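Local coordinates for protein diaminopimelate decarboxylase (Aquifex aeolicus, PDB 2P3E) that probably catalyses the pyridoxal phosphate-dependent decarboxylation of meso-diaminopimelate to L-lysine, the last step of lysine biosynthesis by the diaminopimelate pathway, at residues 2-10 with 246-254. Residues are numbered along the deposited sequence; the frame is centred on the assembly and turned at random.
Sequences ELLKEYNPY and GIKYKPEDK
The side chain of Lys-248 runs across the ring of Tyr-7 at about a right angle, with CD 3.8 Å from the ring centroid and only 9° off the normal, a CH-pi contact over the face. Still above the ring, the chain bends at its last torsion (chi4 70°), lifting NZ off the face and toward Glu-6, where it forms a salt bridge to OE1 at 3.1 Å that comes in from above the carboxylate plane. Lys-248 NZ also donates to two backbone carbonyls of its own loop, Pro-251 O at 2.8 Å and Asp-253 O at 2.9 Å, so three oxygens grip it. Tyr-7 OH donates to Tyr-249 O at 2.8 Å, from above the carbonyl plane. Leu-3 CD1 packs 3.7 Å from Pro-251 CA and also touches Lys-248 CE. The contact thus joins the short N-terminal helix 3-7 to the loop between strand 238-240 and helix 258-269 of the pyridoxal-binding TIM barrel. A type I turn from Lys-250 to Asp-253 shapes this loop; OD2 of Asp-253 accepts from the backbone N of both Tyr-249 and Lys-250. Farther out, Asn-287 ND2 bonds Lys-248 O, and the His-327 ring meets that of Tyr-7 nearly parallel. The side chain of Tyr-249 leaves the backbone away from the helix, and its OH is hydrogen-bonded to NH1 of Arg-282, a probable substrate- and cofactor-binding residue.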
# COMPACT_ATOMS: atom_id res chain seq x y z
N GLU B 2 -12.66 -26.34 -18.37
CA GLU B 2 -13.20 -26.21 -16.97
C GLU B 2 -12.59 -24.96 -16.30
O GLU B 2 -11.37 -24.85 -16.22
CB GLU B 2 -12.87 -27.46 -16.15
CG GLU B 2 -13.52 -27.49 -14.77
OE1 GLU B 2 -12.25 -30.53 -14.29
N LEU B 3 -13.45 -24.07 -15.82
CA LEU B 3 -13.05 -22.70 -15.44
C LEU B 3 -11.85 -22.64 -14.49
O LEU B 3 -10.86 -21.98 -14.80
CB LEU B 3 -14.24 -21.91 -14.88
CG LEU B 3 -13.95 -20.43 -14.55
CD1 LEU B 3 -13.54 -19.61 -15.81
CD2 LEU B 3 -15.10 -19.78 -13.81
N LEU B 4 -11.93 -23.34 -13.35
CA LEU B 4 -10.86 -23.28 -12.34
C LEU B 4 -9.50 -23.71 -12.87
O LEU B 4 -8.49 -23.08 -12.56
CB LEU B 4 -11.23 -24.11 -11.11
CG LEU B 4 -12.29 -23.51 -10.20
CD1 LEU B 4 -12.17 -24.15 -8.84
CD2 LEU B 4 -12.16 -21.98 -10.11
N LYS B 5 -9.47 -24.76 -13.68
CA LYS B 5 -8.22 -25.20 -14.31
C LYS B 5 -7.67 -24.24 -15.37
O LYS B 5 -6.46 -24.24 -15.64
CB LYS B 5 -8.36 -26.63 -14.87
CG LYS B 5 -8.46 -27.69 -13.76
CD LYS B 5 -8.81 -29.07 -14.33
CE LYS B 5 -9.37 -29.99 -13.24
NZ LYS B 5 -8.33 -30.81 -12.56
N GLU B 6 -8.54 -23.42 -15.95
CA GLU B 6 -8.12 -22.34 -16.85
C GLU B 6 -7.30 -21.30 -16.10
O GLU B 6 -6.39 -20.71 -16.68
CB GLU B 6 -9.32 -21.67 -17.51
CG GLU B 6 -10.04 -22.56 -18.54
CD GLU B 6 -11.27 -21.90 -19.11
OE1 GLU B 6 -11.69 -20.83 -18.63
OE2 GLU B 6 -11.85 -22.47 -20.06
N TYR B 7 -7.63 -21.08 -14.83
CA TYR B 7 -6.83 -20.21 -13.97
C TYR B 7 -5.52 -20.87 -13.60
O TYR B 7 -4.43 -20.31 -13.81
CB TYR B 7 -7.62 -19.81 -12.72
CG TYR B 7 -8.67 -18.78 -12.98
CD1 TYR B 7 -8.33 -17.43 -13.11
CD2 TYR B 7 -10.02 -19.13 -13.11
CE1 TYR B 7 -9.27 -16.47 -13.38
CE2 TYR B 7 -10.99 -18.17 -13.37
CZ TYR B 7 -10.60 -16.84 -13.49
OH TYR B 7 -11.53 -15.86 -13.73
N ASN B 8 -5.61 -22.10 -13.08
CA ASN B 8 -4.45 -22.84 -12.60
C ASN B 8 -4.80 -24.33 -12.65
O ASN B 8 -5.72 -24.77 -11.95
CB ASN B 8 -4.08 -22.40 -11.17
CG ASN B 8 -2.77 -23.01 -10.68
OD1 ASN B 8 -2.48 -24.18 -10.93
ND2 ASN B 8 -1.96 -22.20 -9.97
N PRO B 9 -4.09 -25.10 -13.49
CA PRO B 9 -4.52 -26.50 -13.66
C PRO B 9 -4.21 -27.38 -12.45
O PRO B 9 -4.61 -28.55 -12.43
CB PRO B 9 -3.73 -26.95 -14.89
CG PRO B 9 -2.53 -26.12 -14.90
CD PRO B 9 -2.92 -24.78 -14.32
N TYR B 10 -3.53 -26.82 -11.44
CA TYR B 10 -3.30 -27.53 -10.18
C TYR B 10 -4.41 -27.30 -9.15
O TYR B 10 -4.37 -27.88 -8.07
CB TYR B 10 -1.92 -27.19 -9.60
CG TYR B 10 -0.82 -27.71 -10.48
CD1 TYR B 10 -0.43 -29.06 -10.39
CD2 TYR B 10 -0.18 -26.89 -11.41
CE1 TYR B 10 0.55 -29.57 -11.19
CE2 TYR B 10 0.83 -27.40 -12.22
CZ TYR B 10 1.18 -28.75 -12.10
OH TYR B 10 2.17 -29.31 -12.87
N GLY B 246 -0.25 -10.63 -20.64
CA GLY B 246 -1.34 -10.67 -19.67
C GLY B 246 -1.75 -12.06 -19.23
O GLY B 246 -1.37 -13.06 -19.85
N ILE B 247 -2.53 -12.12 -18.16
CA ILE B 247 -3.00 -13.38 -17.62
C ILE B 247 -4.50 -13.36 -17.50
O ILE B 247 -5.14 -12.31 -17.59
CB ILE B 247 -2.40 -13.72 -16.22
CG1 ILE B 247 -2.85 -12.68 -15.18
CG2 ILE B 247 -0.88 -13.85 -16.29
CD1 ILE B 247 -2.55 -13.10 -13.71
N LYS B 248 -5.07 -14.52 -17.26
CA LYS B 248 -6.51 -14.64 -17.08
C LYS B 248 -6.89 -14.11 -15.71
O LYS B 248 -6.47 -14.63 -14.69
CB LYS B 248 -6.94 -16.11 -17.25
CG LYS B 248 -8.48 -16.33 -17.20
CD LYS B 248 -8.82 -17.80 -16.97
CE LYS B 248 -10.32 -18.06 -17.14
NZ LYS B 248 -10.71 -17.94 -18.57
N TYR B 249 -7.67 -13.03 -15.70
CA TYR B 249 -8.29 -12.56 -14.46
C TYR B 249 -9.80 -12.84 -14.44
O TYR B 249 -10.33 -13.35 -13.46
CB TYR B 249 -8.07 -11.05 -14.28
CG TYR B 249 -6.69 -10.67 -13.76
CD1 TYR B 249 -6.33 -10.91 -12.43
CD2 TYR B 249 -5.77 -10.04 -14.60
CE1 TYR B 249 -5.05 -10.54 -11.94
CE2 TYR B 249 -4.50 -9.65 -14.12
CZ TYR B 249 -4.14 -9.93 -12.80
OH TYR B 249 -2.90 -9.58 -12.32
N LYS B 250 -10.47 -12.48 -15.53
CA LYS B 250 -11.92 -12.66 -15.66
C LYS B 250 -12.24 -14.01 -16.30
O LYS B 250 -11.44 -14.53 -17.10
CB LYS B 250 -12.52 -11.50 -16.47
CG LYS B 250 -12.44 -10.18 -15.77
CD LYS B 250 -12.65 -9.05 -16.74
CE LYS B 250 -12.85 -7.76 -16.01
NZ LYS B 250 -13.15 -6.67 -16.96
N PRO B 251 -13.40 -14.61 -15.94
CA PRO B 251 -13.75 -15.93 -16.49
C PRO B 251 -13.69 -15.97 -18.02
O PRO B 251 -13.30 -16.99 -18.58
CB PRO B 251 -15.20 -16.13 -16.01
CG PRO B 251 -15.26 -15.33 -14.74
CD PRO B 251 -14.44 -14.10 -15.03
N GLU B 252 -14.03 -14.84 -18.65
CA GLU B 252 -14.06 -14.71 -20.12
C GLU B 252 -12.71 -14.35 -20.76
O GLU B 252 -12.60 -14.38 -21.98
CB GLU B 252 -15.12 -13.69 -20.55
CG GLU B 252 -14.80 -12.21 -20.20
CD GLU B 252 -15.31 -11.79 -18.80
OE1 GLU B 252 -15.56 -12.66 -17.94
OE2 GLU B 252 -15.46 -10.57 -18.57
N ASP B 253 -11.70 -14.02 -19.94
CA ASP B 253 -10.36 -13.69 -20.44
C ASP B 253 -9.71 -14.92 -21.07
O ASP B 253 -9.77 -16.01 -20.52
CB ASP B 253 -9.41 -13.20 -19.30
CG ASP B 253 -9.68 -11.76 -18.85
OD1 ASP B 253 -10.40 -11.01 -19.53
OD2 ASP B 253 -9.12 -11.38 -17.81
N LYS B 254 -9.06 -14.72 -22.21
CA LYS B 254 -8.28 -15.77 -22.84
C LYS B 254 -6.85 -15.28 -22.86
O LYS B 254 -6.55 -14.33 -23.58
CB LYS B 254 -8.76 -16.04 -24.27
CG LYS B 254 -7.97 -17.13 -24.98